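Local coordinates for uncharacterized protein (PDB 5AZ0) that is an aldo-keto reductase of the silkworm that probably reduces carbonyl compounds to alcohols with a nicotinamide cofactor, at residues A[107-112]-A[116-121]; A[155-160]-A[191-196]. One frame throughout, in Å; residues are numbered along the deposited sequence.

In the fold
Interactions 1 and 2 follow one another along the chain, their centres about 13 Å apart, and helix 153-165 joins them. One side of its segment 155-160 meets the 107-112 loop, through probable bonds from His110 O to Thr156 OG1 and from Ala112 N to Glu155 OE2, while Trp157 reaches the 191-196 segment. Interaction 1, centred about 19 Å from the chain centre, pairs a partly exposed tyrosine with a buried serine; interaction 2 lies somewhat deeper, about 16 Å out, with Trp157 and Pro193 both buried. Interaction 1 links a loop to the helix that follows it without a direct hydrogen bond, relying on a ring, a CH2 and a water. Interaction 2 joins elements more distant in sequence by an indole-to-carbonyl bond and apolar packing.

Interaction 1 (A[107-112]-A[116-121]); sequences QHYHRA and EVSLRA
Tyr109 and Ser118 meet through a ring and a CH2 group. Ser118 CB lies 3.8 Å from Tyr109 CG and 4.2 Å from the centroid of the phenol ring, 28° off its normal, which makes an off-centre CH-pi contact, the serine carbon coming in obliquely near the ring atom that carries Tyr109 CB. The tyrosine swings its ring beside the backbone N (chi1 -77°), whereas Ser118 holds OG anti to its own N (chi1 -174°), bringing OG to 4.0 Å from Tyr109 CD2. The phenol also touches its preceding neighbour: Tyr109 CD2 stands 3.5 Å above the His108 ring plane, over the ring centre. In this aldo-keto reductase, a TIM-barrel protein, the contact folds the loop after strand 100-105 back onto helix 112-126. A leucine in place of Tyr109 would probably lose the CH-pi partner of Ser118 CB and the ring contact with His108. At the start of the helix Ala112 O and Glu116 N are 4.4 Å apart, too far for a direct bond, and a water spans the gap, donating to Ala112 O at 2.6 Å and accepting from Glu116 N at 3.2 Å. One turn further on, Arg120 NE forms a salt bridge with Glu116 OE2, approaching from above the carboxylate plane.

Interaction 2 (A[155-160]-A[191-196]); sequences ETWRGF and VPPAVN
Trp157 makes the direct hydrogen bond of this contact, from NE1 to the backbone O of Val191 at 2.9 Å. The N-H...O angle is 150°, so the bond is somewhat bent at the hydrogen, yet the acceptor lies in the indole plane. Seen from the carbonyl, NE1 meets the oxygen almost head-on (C=O...N 168°). The carbonyl thus meets the nitrogen-bearing edge of the ring, and the indole N-H has an acceptor although the tryptophan is buried.

Apolar packing extends from the same side chain. The six-membered part of the indole runs on to Pro193, where Trp157 CH2 lies 3.8 Å from Pro193 CB, and the two side chains cross at about a right angle. Between this point and NE1, Trp157 CZ2 is 3.6 Å from Pro193 N and 3.9 Å from Pro192 C, so the ring rests against the backbone of the proline pair as well as against a side chain. The first torsion explains this reach: CG stands anti to the backbone N (chi1 -169°), extending the indole from the helix toward the 191-193 backbone. Within the helix, Phe160 CB lies 3.8 Å above one face of the Trp157 indole, offset toward its rim, and probably limits how far the ring can tilt.

A polar link outside the pair adds to the hold on Val191, whose N is hydrogen-bonded to Glu161 OE2, so helix 153-165 engages both N and O of this residue. Within the alpha/beta barrel, Trp157 also packs on Ile172 and Val174 of strand 172-175 and on Leu185 of helix 179-188. The contact therefore ties helix 153-165 to the loop that leaves helix 179-188 and enters strand 195-199, next to strand 172-175 in the parallel sheet.

Interaction 1 (A[107-112]-A[116-121])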
ATOM      1  N   GLN A 107      10.037 -10.656  -4.263  1.00 24.37           N
ATOM      2  CA  GLN A 107      10.843 -10.655  -5.522  1.00 25.69           C
ATOM      3  C   GLN A 107      11.393 -11.979  -5.887  1.00 26.52           C
ATOM      4  O   GLN A 107      11.607 -12.262  -7.093  1.00 24.10           O
ATOM      5  CB  GLN A 107      12.016  -9.650  -5.455  1.00 29.30           C
ATOM      6  CG  GLN A 107      11.589  -8.194  -5.627  1.00 29.75           C
ATOM      7  CD  GLN A 107      10.745  -7.630  -4.499  1.00 26.74           C
ATOM      8  OE1 GLN A 107       9.535  -7.782  -4.507  1.00 28.05           O
ATOM      9  NE2 GLN A 107      11.348  -6.912  -3.584  1.00 27.99           N
ATOM     10  N   HIS A 108      11.521 -12.860  -4.882  1.00 28.32           N
ATOM     11  CA  HIS A 108      11.973 -14.245  -5.188  1.00 27.06           C
ATOM     12  C   HIS A 108      10.932 -15.233  -5.559  1.00 26.69           C
ATOM     13  O   HIS A 108      11.261 -16.399  -5.861  1.00 24.09           O
ATOM     14  CB  HIS A 108      12.902 -14.783  -4.102  1.00 28.84           C
ATOM     15  CG  HIS A 108      12.290 -14.904  -2.754  1.00 32.40           C
ATOM     16  ND1 HIS A 108      11.861 -13.823  -2.038  1.00 33.91           N
ATOM     17  CD2 HIS A 108      12.123 -15.981  -1.942  1.00 30.15           C
ATOM     18  CE1 HIS A 108      11.438 -14.221  -0.847  1.00 36.17           C
ATOM     19  NE2 HIS A 108      11.612 -15.519  -0.759  1.00 32.99           N
ATOM     20  N   TYR A 109       9.676 -14.790  -5.681  1.00 25.01           N
ATOM     21  CA  TYR A 109       8.606 -15.747  -6.059  1.00 24.89           C
ATOM     22  C   TYR A 109       7.985 -15.293  -7.378  1.00 26.75           C
ATOM     23  O   TYR A 109       6.744 -15.141  -7.491  1.00 24.89           O
ATOM     24  CB  TYR A 109       7.593 -15.831  -4.835  1.00 24.58           C
ATOM     25  CG  TYR A 109       8.106 -16.675  -3.703  1.00 27.42           C
ATOM     26  CD1 TYR A 109       8.127 -18.041  -3.815  1.00 33.95           C
ATOM     27  CD2 TYR A 109       8.614 -16.140  -2.536  1.00 35.72           C
ATOM     28  CE1 TYR A 109       8.662 -18.847  -2.832  1.00 45.68           C
ATOM     29  CE2 TYR A 109       9.128 -16.976  -1.498  1.00 33.20           C
ATOM     30  CZ  TYR A 109       9.157 -18.302  -1.667  1.00 41.20           C
ATOM     31  OH  TYR A 109       9.627 -19.160  -0.687  1.00 57.75           O
ATOM     32  N   HIS A 110       8.814 -14.995  -8.400  1.00 25.19           N
ATOM     33  CA  HIS A 110       8.276 -14.378  -9.671  1.00 23.07           C
ATOM     34  C   HIS A 110       8.093 -15.333 -10.742  1.00 22.21           C
ATOM     35  O   HIS A 110       7.487 -15.009 -11.796  1.00 24.08           O
ATOM     36  CB  HIS A 110       9.071 -13.180 -10.166  1.00 24.11           C
ATOM     37  CG  HIS A 110       8.705 -11.897  -9.515  1.00 24.31           C
ATOM     38  ND1 HIS A 110       8.604 -10.743 -10.228  1.00 24.07           N
ATOM     39  CD2 HIS A 110       8.411 -11.575  -8.228  1.00 25.42           C
ATOM     40  CE1 HIS A 110       8.248  -9.749  -9.428  1.00 26.32           C
ATOM     41  NE2 HIS A 110       8.170 -10.214  -8.188  1.00 25.94           N
ATOM     42  N   ARG A 111       8.501 -16.559 -10.538  1.00 21.04           N
ATOM     43  CA  ARG A 111       8.043 -17.558 -11.538  1.00 24.52           C
ATOM     44  C   ARG A 111       6.537 -17.774 -11.374  1.00 21.60           C
ATOM     45  O   ARG A 111       6.059 -17.770 -10.238  1.00 22.77           O
ATOM     46  CB  ARG A 111       8.757 -18.895 -11.348  1.00 30.21           C
ATOM     47  CG  ARG A 111      10.277 -18.888 -11.626  1.00 29.62           C
ATOM     48  CD  ARG A 111      10.957 -20.096 -10.975  1.00 28.13           C
ATOM     49  NE  ARG A 111      12.415 -19.947 -11.024  1.00 29.61           N
ATOM     50  CZ  ARG A 111      13.144 -19.226 -10.188  1.00 31.50           C
ATOM     51  NH1 ARG A 111      12.619 -18.560  -9.192  1.00 37.27           N
ATOM     52  NH2 ARG A 111      14.436 -19.152 -10.349  1.00 36.02           N
ATOM     53  N   ALA A 112       5.843 -18.068 -12.471  1.00 20.80           N
ATOM     54  CA  ALA A 112       4.430 -18.272 -12.473  1.00 25.60           C
ATOM     55  C   ALA A 112       3.974 -19.243 -11.386  1.00 28.56           C
ATOM     56  O   ALA A 112       3.159 -18.891 -10.568  1.00 24.43           O
ATOM     57  CB  ALA A 112       3.937 -18.741 -13.829  1.00 28.32           C
ATOM     58  N   GLU A 116       1.502 -19.120  -6.515  1.00 17.80           N
ATOM     59  CA  GLU A 116       0.648 -20.050  -5.735  1.00 19.06           C
ATOM     60  C   GLU A 116       1.297 -20.506  -4.379  1.00 18.89           C
ATOM     61  O   GLU A 116       0.640 -20.522  -3.306  1.00 19.25           O
ATOM     62  CB  GLU A 116       0.191 -21.205  -6.598  1.00 17.58           C
ATOM     63  CG  GLU A 116      -0.763 -22.203  -5.917  1.00 20.99           C
ATOM     64  CD  GLU A 116      -0.099 -23.454  -5.220  1.00 22.06           C
ATOM     65  OE1 GLU A 116       1.147 -23.530  -5.153  1.00 21.30           O
ATOM     66  OE2 GLU A 116      -0.860 -24.371  -4.765  1.00 22.20           O
ATOM     67  N   VAL A 117       2.605 -20.735  -4.406  1.00 20.10           N
ATOM     68  CA  VAL A 117       3.312 -21.248  -3.191  1.00 18.70           C
ATOM     69  C   VAL A 117       3.359 -20.075  -2.243  1.00 19.35           C
ATOM     70  O   VAL A 117       2.948 -20.183  -1.102  1.00 20.17           O
ATOM     71  CB  VAL A 117       4.735 -21.746  -3.490  1.00 18.57           C
ATOM     72  CG1 VAL A 117       5.348 -22.275  -2.220  1.00 19.48           C
ATOM     73  CG2 VAL A 117       4.733 -22.849  -4.535  1.00 19.24           C
ATOM     74  N   SER A 118       3.794 -18.910  -2.728  1.00 16.75           N
ATOM     75  CA  SER A 118       3.868 -17.778  -1.842  1.00 18.42           C
ATOM     76  C   SER A 118       2.511 -17.410  -1.204  1.00 20.07           C
ATOM     77  O   SER A 118       2.430 -17.133  -0.005  1.00 19.74           O
ATOM     78  CB  SER A 118       4.492 -16.565  -2.570  1.00 18.25           C
ATOM     79  OG  SER A 118       4.711 -15.449  -1.705  1.00 19.95           O
ATOM     80  N   LEU A 119       1.473 -17.364  -2.037  1.00 18.19           N
ATOM     81  CA  LEU A 119       0.191 -16.888  -1.570  1.00 18.13           C
ATOM     82  C   LEU A 119      -0.418 -17.928  -0.655  1.00 17.21           C
ATOM     83  O   LEU A 119      -0.909 -17.560   0.355  1.00 17.31           O
ATOM     84  CB  LEU A 119      -0.755 -16.547  -2.703  1.00 17.88           C
ATOM     85  CG  LEU A 119      -2.218 -16.236  -2.389  1.00 18.64           C
ATOM     86  CD1 LEU A 119      -2.255 -15.065  -1.478  1.00 16.67           C
ATOM     87  CD2 LEU A 119      -3.001 -15.981  -3.681  1.00 19.40           C
ATOM     88  N   ARG A 120      -0.409 -19.211  -1.000  1.00 17.46           N
ATOM     89  CA  ARG A 120      -0.872 -20.238  -0.050  1.00 18.13           C
ATOM     90  C   ARG A 120      -0.203 -20.192   1.315  1.00 20.00           C
ATOM     91  O   ARG A 120      -0.861 -20.227   2.334  1.00 20.24           O
ATOM     92  CB  ARG A 120      -0.800 -21.621  -0.653  1.00 19.03           C
ATOM     93  CG  ARG A 120      -1.887 -21.832  -1.730  1.00 21.33           C
ATOM     94  CD  ARG A 120      -2.118 -23.258  -1.845  1.00 20.24           C
ATOM     95  NE  ARG A 120      -2.939 -23.708  -2.919  1.00 19.79           N
ATOM     96  CZ  ARG A 120      -4.196 -24.163  -2.805  1.00 20.38           C
ATOM     97  NH1 ARG A 120      -4.852 -24.106  -1.683  1.00 20.80           N
ATOM     98  NH2 ARG A 120      -4.814 -24.671  -3.869  1.00 20.34           N
ATOM     99  N   ALA A 121       1.096 -19.988   1.331  1.00 20.48           N
ATOM    100  CA  ALA A 121       1.796 -19.793   2.582  1.00 22.02           C
ATOM    101  C   ALA A 121       1.318 -18.567   3.315  1.00 22.49           C
ATOM    102  O   ALA A 121       1.070 -18.607   4.548  1.00 19.66           O
ATOM    103  CB  ALA A 121       3.332 -19.779   2.338  1.00 21.78           C
TER
HETATM  104  O   HOH W   1       0.955 -19.804  -9.565  1.00 34.80           O

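Interaction 2 (A[155-160]-A[191-196])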
ATOM      1  N   GLU A 155       5.315 -12.948 -17.030  1.00 24.83           N
ATOM      2  CA  GLU A 155       5.303 -14.380 -16.631  0.50 25.68           C
ATOM      3  C   GLU A 155       4.750 -14.400 -15.232  1.00 22.33           C
ATOM      4  O   GLU A 155       3.907 -15.188 -14.951  1.00 21.99           O
ATOM      5  CB  GLU A 155       6.652 -15.185 -16.606  0.50 27.27           C
ATOM      6  CG  GLU A 155       6.409 -16.677 -16.175  0.50 30.53           C
ATOM      7  CD  GLU A 155       7.619 -17.552 -15.799  0.50 32.86           C
ATOM      8  OE1 GLU A 155       8.676 -17.288 -16.412  0.50 33.17           O
ATOM      9  OE2 GLU A 155       7.479 -18.519 -14.950  0.50 26.17           O
ATOM     10  N   THR A 156       5.225 -13.533 -14.359  1.00 19.71           N
ATOM     11  CA  THR A 156       4.706 -13.540 -13.002  1.00 22.65           C
ATOM     12  C   THR A 156       3.165 -13.392 -12.958  1.00 23.56           C
ATOM     13  O   THR A 156       2.491 -14.105 -12.229  1.00 22.76           O
ATOM     14  CB  THR A 156       5.346 -12.462 -12.173  1.00 21.10           C
ATOM     15  OG1 THR A 156       6.757 -12.505 -12.406  1.00 22.34           O
ATOM     16  CG2 THR A 156       5.012 -12.652 -10.697  1.00 21.28           C
ATOM     17  N   TRP A 157       2.649 -12.559 -13.843  1.00 22.01           N
ATOM     18  CA  TRP A 157       1.269 -12.202 -13.891  1.00 21.57           C
ATOM     19  C   TRP A 157       0.435 -13.360 -14.279  1.00 23.13           C
ATOM     20  O   TRP A 157      -0.642 -13.513 -13.722  1.00 19.39           O
ATOM     21  CB  TRP A 157       1.062 -10.986 -14.810  1.00 21.53           C
ATOM     22  CG  TRP A 157      -0.350 -10.427 -14.668  1.00 20.51           C
ATOM     23  CD1 TRP A 157      -1.354 -10.531 -15.542  1.00 20.75           C
ATOM     24  CD2 TRP A 157      -0.856  -9.733 -13.546  1.00 19.32           C
ATOM     25  NE1 TRP A 157      -2.488  -9.896 -15.049  1.00 19.67           N
ATOM     26  CE2 TRP A 157      -2.199  -9.379 -13.832  1.00 18.88           C
ATOM     27  CE3 TRP A 157      -0.307  -9.362 -12.313  1.00 19.28           C
ATOM     28  CZ2 TRP A 157      -3.022  -8.718 -12.907  1.00 16.57           C
ATOM     29  CZ3 TRP A 157      -1.105  -8.641 -11.412  1.00 18.20           C
ATOM     30  CH2 TRP A 157      -2.440  -8.355 -11.706  1.00 18.95           C
ATOM     31  N   ARG A 158       0.956 -14.262 -15.107  1.00 24.21           N
ATOM     32  CA  ARG A 158       0.210 -15.491 -15.378  1.00 25.28           C
ATOM     33  C   ARG A 158      -0.078 -16.291 -14.089  1.00 22.89           C
ATOM     34  O   ARG A 158      -1.113 -16.894 -13.963  1.00 23.08           O
ATOM     35  CB  ARG A 158       0.903 -16.461 -16.367  1.00 32.30           C
ATOM     36  CG  ARG A 158       1.050 -15.942 -17.810  1.00 44.55           C
ATOM     37  CD  ARG A 158       1.618 -16.955 -18.886  1.00 52.60           C
ATOM     38  NE  ARG A 158       3.007 -16.648 -19.319  1.00 63.84           N
ATOM     39  CZ  ARG A 158       3.411 -15.553 -20.030  1.00 69.77           C
ATOM     40  NH1 ARG A 158       2.566 -14.602 -20.455  1.00 64.07           N
ATOM     41  NH2 ARG A 158       4.713 -15.389 -20.320  1.00 67.96           N
ATOM     42  N   GLY A 159       0.878 -16.337 -13.192  1.00 20.99           N
ATOM     43  CA  GLY A 159       0.700 -16.968 -11.895  1.00 21.60           C
ATOM     44  C   GLY A 159      -0.346 -16.210 -11.092  1.00 21.28           C
ATOM     45  O   GLY A 159      -1.139 -16.851 -10.419  1.00 21.31           O
ATOM     46  N   PHE A 160      -0.366 -14.867 -11.141  1.00 19.25           N
ATOM     47  CA  PHE A 160      -1.457 -14.106 -10.421  1.00 19.40           C
ATOM     48  C   PHE A 160      -2.814 -14.472 -11.018  1.00 21.29           C
ATOM     49  O   PHE A 160      -3.749 -14.749 -10.288  1.00 20.10           O
ATOM     50  CB  PHE A 160      -1.237 -12.587 -10.457  1.00 20.49           C
ATOM     51  CG  PHE A 160      -0.297 -12.110  -9.416  1.00 21.31           C
ATOM     52  CD1 PHE A 160       1.043 -12.401  -9.489  1.00 22.30           C
ATOM     53  CD2 PHE A 160      -0.764 -11.427  -8.330  1.00 21.83           C
ATOM     54  CE1 PHE A 160       1.914 -12.011  -8.498  1.00 19.28           C
ATOM     55  CE2 PHE A 160       0.079 -11.028  -7.353  1.00 21.08           C
ATOM     56  CZ  PHE A 160       1.415 -11.361  -7.411  1.00 21.66           C
ATOM     57  N   VAL A 191      -6.372 -10.772 -17.426  1.00 22.09           N
ATOM     58  CA  VAL A 191      -7.216 -10.122 -16.388  1.00 19.71           C
ATOM     59  C   VAL A 191      -6.399  -8.899 -16.004  1.00 19.82           C
ATOM     60  O   VAL A 191      -5.226  -9.039 -15.641  1.00 20.39           O
ATOM     61  CB  VAL A 191      -7.441 -11.037 -15.184  1.00 20.76           C
ATOM     62  CG1 VAL A 191      -8.244 -10.334 -14.122  1.00 19.81           C
ATOM     63  CG2 VAL A 191      -8.123 -12.331 -15.578  1.00 19.11           C
ATOM     64  N   PRO A 192      -6.995  -7.690 -16.044  1.00 19.06           N
ATOM     65  CA  PRO A 192      -6.176  -6.545 -15.670  1.00 19.28           C
ATOM     66  C   PRO A 192      -5.955  -6.434 -14.170  1.00 20.56           C
ATOM     67  O   PRO A 192      -6.776  -6.915 -13.418  1.00 20.41           O
ATOM     68  CB  PRO A 192      -6.996  -5.367 -16.164  1.00 19.59           C
ATOM     69  CG  PRO A 192      -8.387  -5.839 -15.950  1.00 19.86           C
ATOM     70  CD  PRO A 192      -8.415  -7.306 -16.220  1.00 20.40           C
ATOM     71  N   PRO A 193      -4.879  -5.775 -13.750  1.00 19.15           N
ATOM     72  CA  PRO A 193      -4.721  -5.490 -12.358  1.00 17.36           C
ATOM     73  C   PRO A 193      -5.850  -4.607 -11.871  1.00 20.19           C
ATOM     74  O   PRO A 193      -6.315  -3.700 -12.615  1.00 19.18           O
ATOM     75  CB  PRO A 193      -3.439  -4.712 -12.300  1.00 17.81           C
ATOM     76  CG  PRO A 193      -3.323  -4.056 -13.687  1.00 17.81           C
ATOM     77  CD  PRO A 193      -3.853  -5.122 -14.584  1.00 17.79           C
ATOM     78  N   ALA A 194      -6.248  -4.840 -10.618  1.00 18.73           N
ATOM     79  CA  ALA A 194      -7.255  -4.074  -9.966  1.00 18.82           C
ATOM     80  C   ALA A 194      -6.687  -2.811  -9.385  1.00 17.62           C
ATOM     81  O   ALA A 194      -7.393  -1.812  -9.279  1.00 15.22           O
ATOM     82  CB  ALA A 194      -7.896  -4.919  -8.865  1.00 20.98           C
ATOM     83  N   VAL A 195      -5.464  -2.884  -8.864  1.00 17.66           N
ATOM     84  CA  VAL A 195      -4.864  -1.739  -8.303  1.00 18.37           C
ATOM     85  C   VAL A 195      -3.405  -1.656  -8.733  1.00 17.80           C
ATOM     86  O   VAL A 195      -2.809  -2.649  -9.113  1.00 17.85           O
ATOM     87  CB  VAL A 195      -4.919  -1.702  -6.721  1.00 21.88           C
ATOM     88  CG1 VAL A 195      -6.297  -2.005  -6.141  1.00 20.84           C
ATOM     89  CG2 VAL A 195      -3.897  -2.573  -6.108  1.00 24.98           C
ATOM     90  N   ASN A 196      -2.833  -0.477  -8.547  1.00 18.10           N
ATOM     91  CA  ASN A 196      -1.386  -0.239  -8.553  1.00 19.70           C
ATOM     92  C   ASN A 196      -1.151   0.478  -7.313  1.00 17.72           C
ATOM     93  O   ASN A 196      -1.679   1.607  -7.100  1.00 18.93           O
ATOM     94  CB  ASN A 196      -0.935   0.615  -9.757  1.00 23.16           C
ATOM     95  CG  ASN A 196       0.593   0.745  -9.881  1.00 23.95           C
ATOM     96  OD1 ASN A 196       1.349  -0.005  -9.286  1.00 24.83           O
ATOM     97  ND2 ASN A 196       1.036   1.716 -10.675  1.00 23.56           N
TER